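Local coordinates for protein deoxyhypusine hydroxylase (Homo sapiens, PDB 4D4Z) that hydroxylates the deoxyhypusine side chain of translation factor eIF5A at a di-iron centre, completing the hypusine modification that the factor needs to work, at residues A[178-183]-A[208-213]; A[59-64]-A[89-94]; A[165-170]-A[196-201]. All blocks are in the same frame, centred on the assembly; numbering follows the deposited sequence. Where two conformers were deposited one is given.

Overall arrangement
All three contacts join near-parallel helices of a helical-repeat protein, and in each the partners are next-but-one helices along the chain. Interaction 2 comes first along the chain and closes before the others open; it pairs helix 57-70 with helix 90-103. Interactions 1 and 3 alternate in sequence: helices 163-171, 177-190, 192-201 and 208-221 follow one another, so interaction 3 forms one layer and interaction 1 the other. Their centres lie about 11 Å apart, and R180 NE reaches L170 O across the layers. Interactions 1 and 2, centres about 18 Å apart, face each other over the iron site, where H212 and H94 share one iron. Interactions 2 and 3, centres about 27 Å apart, make no contact.

Interaction 1 (A[178-183]-A[208-213]); sequences FERYRA and ALFRHE. With FE (Fe (III) ion), chain C.
Helices 178-183 and 208-213 run nearly parallel, 12° apart with axes 11.3 Å from each other, and Y181 and F210 have the nearest CA atoms at 7.9 Å. R180 lays its guanidinium flat over one face of the F210 ring, planes 27° apart and CZ 4.3 Å from the ring centroid, a cation-pi stack offset toward the rim. With CG anti to the backbone N, chi1 177° sends the F210 ring toward helix 178-183, where the guanidinium covers that face; R180 NE is held by the carbonyl of L170. Y181 fills the span beside it: CE1 packs on F210 CD1 at 4.0 Å, and CE2 rests 3.6 Å from E213 CG. Its hydroxyl meets L209 CG and shares a water, 2.6 Å from OH, that donates to E213 OE1. A leucine in place of Y181 would probably leave that water without its hydroxyl partner and open a gap between F210 and E213. Within 208-213, H212 ND1 donates in its ring plane to L209 O at 2.8 Å, fixing the imidazole so that NE2 binds iron, as H94 and E95 also do. These are parallel inner helices of adjacent HEAT-like repeats, lining the di-iron site.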
loop_
_atom_site.group_PDB
_atom_site.type_symbol
_atom_site.label_atom_id
_atom_site.label_comp_id
_atom_site.label_asym_id
_atom_site.label_seq_id
_atom_site.Cartn_x
_atom_site.Cartn_y
_atom_site.Cartn_z
ATOM N N PHE A 178 6.920 -7.035 -13.014
ATOM C CA PHE A 178 5.467 -7.132 -13.164
ATOM C C PHE A 178 5.013 -8.596 -13.186
ATOM O O PHE A 178 4.021 -8.931 -12.584
ATOM C CB PHE A 178 5.006 -6.454 -14.460
ATOM C CG PHE A 178 3.547 -6.307 -14.605
ATOM C CD1 PHE A 178 2.825 -5.324 -13.947
ATOM C CD2 PHE A 178 2.885 -7.046 -15.607
ATOM C CE1 PHE A 178 1.444 -5.165 -14.157
ATOM C CE2 PHE A 178 1.540 -6.881 -15.805
ATOM C CZ PHE A 178 0.837 -5.901 -15.151
ATOM N N GLU A 179 5.727 -9.494 -13.852
ATOM C CA GLU A 179 5.346 -10.892 -13.887
ATOM C C GLU A 179 5.443 -11.544 -12.472
ATOM O O GLU A 179 4.657 -12.405 -12.129
ATOM C CB GLU A 179 6.262 -11.651 -14.884
ATOM C CG GLU A 179 5.927 -11.487 -16.377
ATOM C CD GLU A 179 5.891 -10.072 -16.995
ATOM O OE1 GLU A 179 6.532 -9.107 -16.506
ATOM O OE2 GLU A 179 5.191 -9.912 -18.026
ATOM N N ARG A 180 6.429 -11.120 -11.711
ATOM C CA ARG A 180 6.605 -11.631 -10.328
ATOM C C ARG A 180 5.444 -11.139 -9.441
ATOM O O ARG A 180 4.973 -11.889 -8.596
ATOM C CB ARG A 180 7.946 -11.234 -9.785
ATOM C CG ARG A 180 9.102 -11.805 -10.578
ATOM C CD ARG A 180 10.411 -11.274 -10.111
ATOM N NE ARG A 180 10.754 -11.840 -8.830
ATOM C CZ ARG A 180 11.724 -11.398 -8.043
ATOM N NH1 ARG A 180 12.494 -10.371 -8.395
ATOM N NH2 ARG A 180 11.951 -12.002 -6.873
ATOM N N TYR A 181 5.029 -9.903 -9.648
ATOM C CA TYR A 181 3.881 -9.360 -8.969
ATOM C C TYR A 181 2.595 -10.103 -9.340
ATOM O O TYR A 181 1.744 -10.412 -8.502
ATOM C CB TYR A 181 3.728 -7.855 -9.246
ATOM C CG TYR A 181 4.414 -6.901 -8.312
ATOM C CD1 TYR A 181 5.754 -7.043 -8.014
ATOM C CD2 TYR A 181 3.771 -5.764 -7.805
ATOM C CE1 TYR A 181 6.429 -6.148 -7.200
ATOM C CE2 TYR A 181 4.437 -4.925 -6.941
ATOM C CZ TYR A 181 5.744 -5.101 -6.641
ATOM O OH TYR A 181 6.446 -4.225 -5.808
ATOM N N ARG A 182 2.444 -10.453 -10.614
ATOM C CA ARG A 182 1.288 -11.214 -10.966
ATOM C C ARG A 182 1.251 -12.532 -10.189
ATOM O O ARG A 182 0.179 -12.961 -9.739
ATOM C CB ARG A 182 1.303 -11.461 -12.471
ATOM C CG ARG A 182 1.063 -10.197 -13.289
ATOM C CD ARG A 182 0.644 -10.493 -14.714
ATOM N NE ARG A 182 -0.716 -11.070 -14.710
ATOM C CZ ARG A 182 -1.315 -11.560 -15.799
ATOM N NH1 ARG A 182 -0.728 -11.419 -16.978
ATOM N NH2 ARG A 182 -2.549 -12.068 -15.726
ATOM N N ALA A 183 2.398 -13.165 -10.030
ATOM C CA ALA A 183 2.451 -14.420 -9.273
ATOM C C ALA A 183 2.089 -14.176 -7.790
ATOM O O ALA A 183 1.412 -14.949 -7.161
ATOM C CB ALA A 183 3.790 -15.060 -9.413
ATOM N N ALA A 208 13.635 -3.877 -2.705
ATOM C CA ALA A 208 12.935 -3.378 -1.562
ATOM C C ALA A 208 11.476 -3.226 -1.849
ATOM O O ALA A 208 10.597 -3.523 -0.992
ATOM C CB ALA A 208 13.529 -2.085 -0.987
ATOM N N LEU A 209 11.167 -2.621 -3.005
ATOM C CA LEU A 209 9.762 -2.479 -3.366
ATOM C C LEU A 209 8.992 -3.796 -3.393
ATOM O O LEU A 209 7.885 -3.944 -2.810
ATOM C CB LEU A 209 9.634 -1.777 -4.747
ATOM C CG LEU A 209 8.196 -1.333 -5.027
ATOM C CD1 LEU A 209 7.787 -0.123 -4.251
ATOM C CD2 LEU A 209 8.038 -1.087 -6.504
ATOM N N PHE A 210 9.659 -4.820 -3.996
ATOM C CA PHE A 210 9.125 -6.150 -4.048
ATOM C C PHE A 210 8.838 -6.684 -2.611
ATOM O O PHE A 210 7.750 -7.234 -2.353
ATOM C CB PHE A 210 10.105 -7.061 -4.798
ATOM C CG PHE A 210 9.678 -8.502 -4.838
ATOM C CD1 PHE A 210 8.865 -9.024 -5.849
ATOM C CD2 PHE A 210 10.124 -9.353 -3.863
ATOM C CE1 PHE A 210 8.532 -10.359 -5.842
ATOM C CE2 PHE A 210 9.823 -10.729 -3.879
ATOM C CZ PHE A 210 8.965 -11.191 -4.788
ATOM N N ARG A 211 9.812 -6.573 -1.750
ATOM C CA ARG A 211 9.677 -7.142 -0.389
ATOM C C ARG A 211 8.557 -6.432 0.401
ATOM O O ARG A 211 7.787 -7.067 1.125
ATOM C CB ARG A 211 10.975 -7.001 0.402
ATOM C CG ARG A 211 12.062 -7.899 -0.184
ATOM C CD ARG A 211 13.210 -8.004 0.801
ATOM N NE ARG A 211 13.852 -6.785 1.133
ATOM C CZ ARG A 211 14.702 -6.090 0.369
ATOM N NH1 ARG A 211 15.026 -6.498 -0.820
ATOM N NH2 ARG A 211 15.263 -4.989 0.798
ATOM N N HIS A 212 8.398 -5.125 0.172
ATOM C CA HIS A 212 7.266 -4.433 0.832
ATOM C C HIS A 212 5.950 -4.903 0.292
ATOM O O HIS A 212 4.967 -4.967 1.063
ATOM C CB HIS A 212 7.504 -2.893 0.767
ATOM C CG HIS A 212 6.464 -2.078 0.034
ATOM N ND1 HIS A 212 6.311 -2.079 -1.339
ATOM C CD2 HIS A 212 5.559 -1.173 0.515
ATOM C CE1 HIS A 212 5.324 -1.259 -1.662
ATOM N NE2 HIS A 212 4.880 -0.663 -0.561
ATOM N N GLU A 213 5.851 -5.177 -1.000
ATOM C CA GLU A 213 4.584 -5.694 -1.575
ATOM C C GLU A 213 4.234 -7.074 -0.993
ATOM O O GLU A 213 3.067 -7.367 -0.701
ATOM C CB GLU A 213 4.608 -5.693 -3.094
ATOM C CG GLU A 213 3.216 -5.764 -3.651
ATOM C CD GLU A 213 2.429 -4.486 -3.554
ATOM O OE1 GLU A 213 3.008 -3.435 -3.499
ATOM O OE2 GLU A 213 1.167 -4.510 -3.431
HETATM FE FE FE C . 3.565 1.075 -0.543
HETATM O O HOH W 1 5.004 -2.212 -4.909
#

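Interaction 2 (A[59-64]-A[89-94]); sequences LKHELA and EPMVRH. With FE (Fe (III) ion), chain D; FE (Fe (III) ion), chain C; OH (hydroxide ion), chain E.
K60 and H61 pack against V92 where two HEAT-like repeats meet, the helices of 59-64 and 90-94 only 7° from parallel with axes 8.3 Å apart. This is the tight part of the contact: H61 and V92 have CA atoms 4.4 Å apart, and V92 CG2 sits on K60 CB at 3.8 Å. In one of two modelled conformers, M91 also sets its methyl over the centre of the H61 ring, CE 3.3 Å from the ring centroid, a CH-pi contact. The looser side is polar and watered: K60, bent near its end, donates from NZ to OE1 of partly exposed E89 at 2.9 Å, a salt bridge on the syn lone pair, and a water links NZ to the other oxygen, OE2. Toward the protein's centre the pair opens onto the di-iron site. H61 ND1 is held by L58 O, which steadies the ring for its iron, which H245 and E246 also bind, together with a water and the bridging hydroxide; H94 serves the second iron. That hydroxide joins the two metals, its O 3.1 Å from H61 CD2 and in the plane of the H94 ring, at its edge.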
loop_
_atom_site.group_PDB
_atom_site.type_symbol
_atom_site.label_atom_id
_atom_site.label_comp_id
_atom_site.label_asym_id
_atom_site.label_seq_id
_atom_site.Cartn_x
_atom_site.Cartn_y
_atom_site.Cartn_z
ATOM N N LEU A 59 1.606 8.634 7.498
ATOM C CA LEU A 59 0.325 9.179 7.198
ATOM C C LEU A 59 0.292 9.654 5.726
ATOM O O LEU A 59 -0.672 9.384 4.984
ATOM C CB LEU A 59 -0.035 10.343 8.142
ATOM C CG LEU A 59 -1.375 11.032 7.866
ATOM C CD1 LEU A 59 -2.527 10.085 8.062
ATOM C CD2 LEU A 59 -1.538 12.214 8.830
ATOM N N LYS A 60 1.324 10.391 5.289
ATOM C CA LYS A 60 1.343 10.899 3.955
ATOM C C LYS A 60 1.193 9.816 2.886
ATOM O O LYS A 60 0.454 9.957 1.921
ATOM C CB LYS A 60 2.624 11.736 3.666
ATOM C CG LYS A 60 2.596 13.070 4.381
ATOM C CD LYS A 60 3.773 13.904 3.940
ATOM C CE LYS A 60 5.048 13.357 4.434
ATOM N NZ LYS A 60 6.200 14.195 3.984
ATOM N N HIS A 61 1.889 8.689 3.103
ATOM C CA HIS A 61 1.834 7.623 2.110
ATOM C C HIS A 61 0.423 6.979 2.090
ATOM O O HIS A 61 -0.065 6.604 1.058
ATOM C CB HIS A 61 3.022 6.653 2.231
ATOM C CG HIS A 61 2.723 5.305 2.777
ATOM N ND1 HIS A 61 2.223 5.090 4.030
ATOM C CD2 HIS A 61 2.861 4.083 2.225
ATOM C CE1 HIS A 61 2.094 3.801 4.245
ATOM N NE2 HIS A 61 2.473 3.163 3.167
ATOM N N GLU A 62 -0.225 6.920 3.248
ATOM C CA GLU A 62 -1.590 6.369 3.308
ATOM C C GLU A 62 -2.570 7.322 2.574
ATOM O O GLU A 62 -3.552 6.808 1.973
ATOM C CB GLU A 62 -2.105 6.161 4.687
ATOM C CG GLU A 62 -3.085 5.033 4.775
ATOM C CD GLU A 62 -2.384 3.660 4.732
ATOM O OE1 GLU A 62 -1.224 3.572 4.276
ATOM O OE2 GLU A 62 -2.936 2.661 5.184
ATOM N N LEU A 63 -2.337 8.644 2.620
ATOM C CA LEU A 63 -3.147 9.567 1.828
ATOM C C LEU A 63 -3.136 9.171 0.373
ATOM O O LEU A 63 -4.144 9.062 -0.304
ATOM C CB LEU A 63 -2.693 11.033 1.957
ATOM C CG LEU A 63 -2.539 11.548 3.318
ATOM C CD1 LEU A 63 -1.845 12.934 3.164
ATOM C CD2 LEU A 63 -3.829 11.698 4.054
ATOM N N ALA A 64 -1.922 8.927 -0.150
ATOM C CA ALA A 64 -1.793 8.532 -1.530
ATOM C C ALA A 64 -2.438 7.184 -1.858
ATOM O O ALA A 64 -3.079 7.020 -2.875
ATOM C CB ALA A 64 -0.308 8.488 -1.939
ATOM N N GLU A 89 9.495 11.751 1.040
ATOM C CA GLU A 89 10.203 10.489 1.243
ATOM C C GLU A 89 9.976 9.514 0.134
ATOM O O GLU A 89 8.892 9.495 -0.507
ATOM C CB GLU A 89 9.747 9.842 2.533
ATOM C CG GLU A 89 10.088 10.619 3.835
ATOM C CD GLU A 89 9.182 11.742 4.258
ATOM O OE1 GLU A 89 8.221 12.157 3.525
ATOM O OE2 GLU A 89 9.503 12.248 5.371
ATOM N N PRO A 90 10.941 8.643 -0.140
ATOM C CA PRO A 90 10.713 7.639 -1.184
ATOM C C PRO A 90 9.390 6.887 -1.071
ATOM O O PRO A 90 8.724 6.637 -2.093
ATOM C CB PRO A 90 11.925 6.715 -1.103
ATOM C CG PRO A 90 13.018 7.639 -0.607
ATOM C CD PRO A 90 12.316 8.557 0.391
ATOM N N MET A 91 9.023 6.493 0.126
ATOM C CA MET A 91 7.807 5.684 0.240
ATOM C C MET A 91 6.565 6.508 -0.091
ATOM O O MET A 91 5.578 5.913 -0.528
ATOM C CB MET A 91 7.560 5.002 1.606
ATOM C CG MET A 91 7.314 5.956 2.774
ATOM S SD MET A 91 7.223 5.054 4.342
ATOM C CE MET A 91 5.580 4.312 4.523
ATOM N N VAL A 92 6.588 7.816 0.117
ATOM C CA VAL A 92 5.426 8.682 -0.174
ATOM C C VAL A 92 5.360 8.896 -1.709
ATOM O O VAL A 92 4.279 8.783 -2.324
ATOM C CB VAL A 92 5.503 10.032 0.511
ATOM C CG1 VAL A 92 4.393 10.928 0.069
ATOM C CG2 VAL A 92 5.515 9.861 2.033
ATOM N N ARG A 93 6.511 9.152 -2.336
ATOM C CA ARG A 93 6.549 9.239 -3.785
ATOM C C ARG A 93 6.164 7.931 -4.527
ATOM O O ARG A 93 5.397 7.915 -5.524
ATOM C CB ARG A 93 7.946 9.727 -4.238
ATOM C CG ARG A 93 8.362 11.057 -3.681
ATOM C CD ARG A 93 9.770 11.540 -4.116
ATOM N NE ARG A 93 9.801 11.767 -5.544
ATOM C CZ ARG A 93 10.727 11.391 -6.382
ATOM N NH1 ARG A 93 11.915 11.018 -5.940
ATOM N NH2 ARG A 93 10.534 11.573 -7.660
ATOM N N HIS A 94 6.619 6.818 -3.992
ATOM C CA HIS A 94 6.215 5.526 -4.502
ATOM C C HIS A 94 4.694 5.376 -4.403
ATOM O O HIS A 94 4.053 4.944 -5.346
ATOM C CB HIS A 94 6.953 4.346 -3.746
ATOM C CG HIS A 94 6.038 3.221 -3.343
ATOM N ND1 HIS A 94 5.432 2.359 -4.230
ATOM C CD2 HIS A 94 5.551 2.899 -2.123
ATOM C CE1 HIS A 94 4.641 1.528 -3.560
ATOM N NE2 HIS A 94 4.685 1.853 -2.292
HETATM FE FE FE D . 3.033 1.014 2.852
HETATM FE FE FE C . 3.565 1.075 -0.543
HETATM O O OH E . 4.418 1.622 1.238
HETATM O O HOH W 2 7.958 14.036 6.418
HETATM O O HOH W 3 1.250 0.504 3.804
#

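Interaction 3 (A[165-170]-A[196-201])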
loop_
_atom_site.group_PDB
_atom_site.type_symbol
_atom_site.label_atom_id
_atom_site.label_comp_id
_atom_site.label_asym_id
_atom_site.label_seq_id
_atom_site.Cartn_x
_atom_site.Cartn_y
_atom_site.Cartn_z
ATOM N N ARG A 165 4.279 -23.720 -8.848
ATOM C CA ARG A 165 4.714 -23.064 -10.046
ATOM C C ARG A 165 4.679 -21.546 -9.809
ATOM O O ARG A 165 5.543 -20.817 -10.250
ATOM C CB ARG A 165 3.849 -23.427 -11.249
ATOM C CG ARG A 165 4.160 -24.872 -11.793
ATOM C CD ARG A 165 3.403 -25.219 -13.095
ATOM N NE ARG A 165 2.673 -26.471 -12.790
ATOM C CZ ARG A 165 1.378 -26.741 -12.971
ATOM N NH1 ARG A 165 0.547 -25.896 -13.584
ATOM N NH2 ARG A 165 0.912 -27.913 -12.551
ATOM N N LEU A 166 3.651 -21.136 -9.108
ATOM C CA LEU A 166 3.571 -19.677 -8.734
ATOM C C LEU A 166 4.739 -19.246 -7.882
ATOM O O LEU A 166 5.291 -18.129 -8.051
ATOM C CB LEU A 166 2.254 -19.393 -8.035
ATOM C CG LEU A 166 0.977 -19.355 -8.799
ATOM C CD1 LEU A 166 -0.215 -19.328 -7.961
ATOM C CD2 LEU A 166 1.015 -18.210 -9.829
ATOM N N ARG A 167 5.098 -20.034 -6.870
ATOM C CA ARG A 167 6.268 -19.786 -6.054
ATOM C C ARG A 167 7.527 -19.646 -6.852
ATOM O O ARG A 167 8.356 -18.771 -6.646
ATOM C CB ARG A 167 6.450 -20.917 -5.030
ATOM C CG ARG A 167 7.611 -20.721 -4.118
ATOM C CD ARG A 167 7.605 -21.814 -3.031
ATOM N NE ARG A 167 8.874 -21.888 -2.364
ATOM C CZ ARG A 167 9.032 -22.088 -1.046
ATOM N NH1 ARG A 167 7.999 -22.268 -0.171
ATOM N NH2 ARG A 167 10.281 -22.153 -0.585
ATOM N N GLU A 168 7.779 -20.580 -7.776
ATOM C CA GLU A 168 8.934 -20.420 -8.622
ATOM C C GLU A 168 8.961 -19.123 -9.366
ATOM O O GLU A 168 10.004 -18.454 -9.386
ATOM C CB GLU A 168 8.996 -21.553 -9.678
ATOM C CG GLU A 168 9.347 -22.888 -9.063
ATOM C CD GLU A 168 9.573 -23.942 -10.151
ATOM O OE1 GLU A 168 10.573 -23.806 -10.923
ATOM O OE2 GLU A 168 8.718 -24.872 -10.265
ATOM N N ALA A 169 7.820 -18.694 -9.898
ATOM C CA ALA A 169 7.761 -17.446 -10.666
ATOM C C ALA A 169 8.042 -16.207 -9.737
ATOM O O ALA A 169 8.825 -15.279 -10.057
ATOM C CB ALA A 169 6.444 -17.289 -11.323
ATOM N N LEU A 170 7.464 -16.286 -8.562
ATOM C CA LEU A 170 7.642 -15.235 -7.521
ATOM C C LEU A 170 9.069 -14.948 -7.154
ATOM O O LEU A 170 9.518 -13.781 -7.072
ATOM C CB LEU A 170 6.812 -15.599 -6.292
ATOM C CG LEU A 170 6.978 -14.629 -5.116
ATOM C CD1 LEU A 170 6.094 -13.381 -5.356
ATOM C CD2 LEU A 170 6.623 -15.301 -3.831
ATOM N N ALA A 196 1.072 -18.916 1.758
ATOM C CA ALA A 196 1.598 -17.977 2.749
ATOM C C ALA A 196 3.100 -18.182 2.890
ATOM O O ALA A 196 3.903 -17.258 2.941
ATOM C CB ALA A 196 0.858 -18.073 4.083
ATOM N N LEU A 197 3.533 -19.461 2.909
ATOM C CA LEU A 197 4.960 -19.770 3.058
ATOM C C LEU A 197 5.739 -19.406 1.801
ATOM O O LEU A 197 6.847 -18.972 1.940
ATOM C CB LEU A 197 5.087 -21.277 3.382
ATOM C CG LEU A 197 4.692 -21.672 4.793
ATOM C CD1 LEU A 197 4.878 -23.190 4.901
ATOM C CD2 LEU A 197 5.530 -20.985 5.845
ATOM N N ALA A 198 5.150 -19.580 0.603
ATOM C CA ALA A 198 5.795 -19.187 -0.624
ATOM C C ALA A 198 6.044 -17.642 -0.622
ATOM O O ALA A 198 7.138 -17.156 -0.902
ATOM C CB ALA A 198 4.965 -19.593 -1.812
ATOM N N LEU A 199 4.972 -16.933 -0.305
ATOM C CA LEU A 199 5.092 -15.467 -0.213
ATOM C C LEU A 199 6.144 -15.034 0.760
ATOM O O LEU A 199 6.945 -14.135 0.465
ATOM C CB LEU A 199 3.734 -14.870 0.151
ATOM C CG LEU A 199 2.666 -14.916 -0.954
ATOM C CD1 LEU A 199 1.249 -14.724 -0.450
ATOM C CD2 LEU A 199 2.944 -13.880 -2.037
ATOM N N ALA A 200 6.179 -15.649 1.956
ATOM C CA ALA A 200 7.091 -15.265 2.979
ATOM C C ALA A 200 8.551 -15.439 2.522
ATOM O O ALA A 200 9.407 -14.676 2.968
ATOM C CB ALA A 200 6.862 -16.055 4.280
ATOM N N GLU A 201 8.836 -16.343 1.585
ATOM C CA GLU A 201 10.167 -16.455 1.037
ATOM C C GLU A 201 10.558 -15.230 0.233
ATOM O O GLU A 201 11.718 -14.898 0.082
ATOM C CB GLU A 201 10.291 -17.732 0.150
ATOM C CG GLU A 201 10.187 -19.055 0.914
ATOM C CD GLU A 201 11.193 -19.091 2.035
ATOM O OE1 GLU A 201 12.422 -18.941 1.700
ATOM O OE2 GLU A 201 10.777 -19.101 3.222
#
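R167 and L170, one helical turn apart on helix 165-170, carry this contact to A198, L199 and E201 on helix 196-201. The two segments run at 10° to each other with axes 9.5 Å apart, and R167 and A198 have the nearest CA atoms, at 5.5 Å; the small alanine lets the helices approach there. Apolar contacts come first. The aliphatic part of R167 lies along the A198 methyl: CB, CG and CD all touch A198 CB, with CD at 3.7 Å. CG of R167 is anti to the backbone N (chi1 -178°) and the chain stays extended to NE, which carries the guanidinium across A198 toward E201. On the buried side, L170 turns CD2 onto the neighbouring backbone, 3.5 Å from A198 O, and on to L199, whose CD2 is 4.3 Å from L170 CD2. Both leucines also touch M184 of helix 177-190, and L170 meets F210.

The polar part is weaker, and no hydrogen bond crosses between the segments. E201 places its CG over one face of the R167 guanidinium, 3.4 Å from NH2. The carboxylate and guanidinium planes are only 8° apart, yet E201 OE1 stays 4.5 Å from R167 NH2 and well out of the guanidinium plane, so no N-H points at it. What remains is a weak attraction between opposite charges, on the partly exposed edge of the contact.

The contact lies outside the iron shell, the side chain of L170 about 12 Å from that of H212. It joins helices 163-171 and 192-201, with helix 177-190 between them in the chain, in the side-by-side parallel packing of HEAT-like repeat proteins.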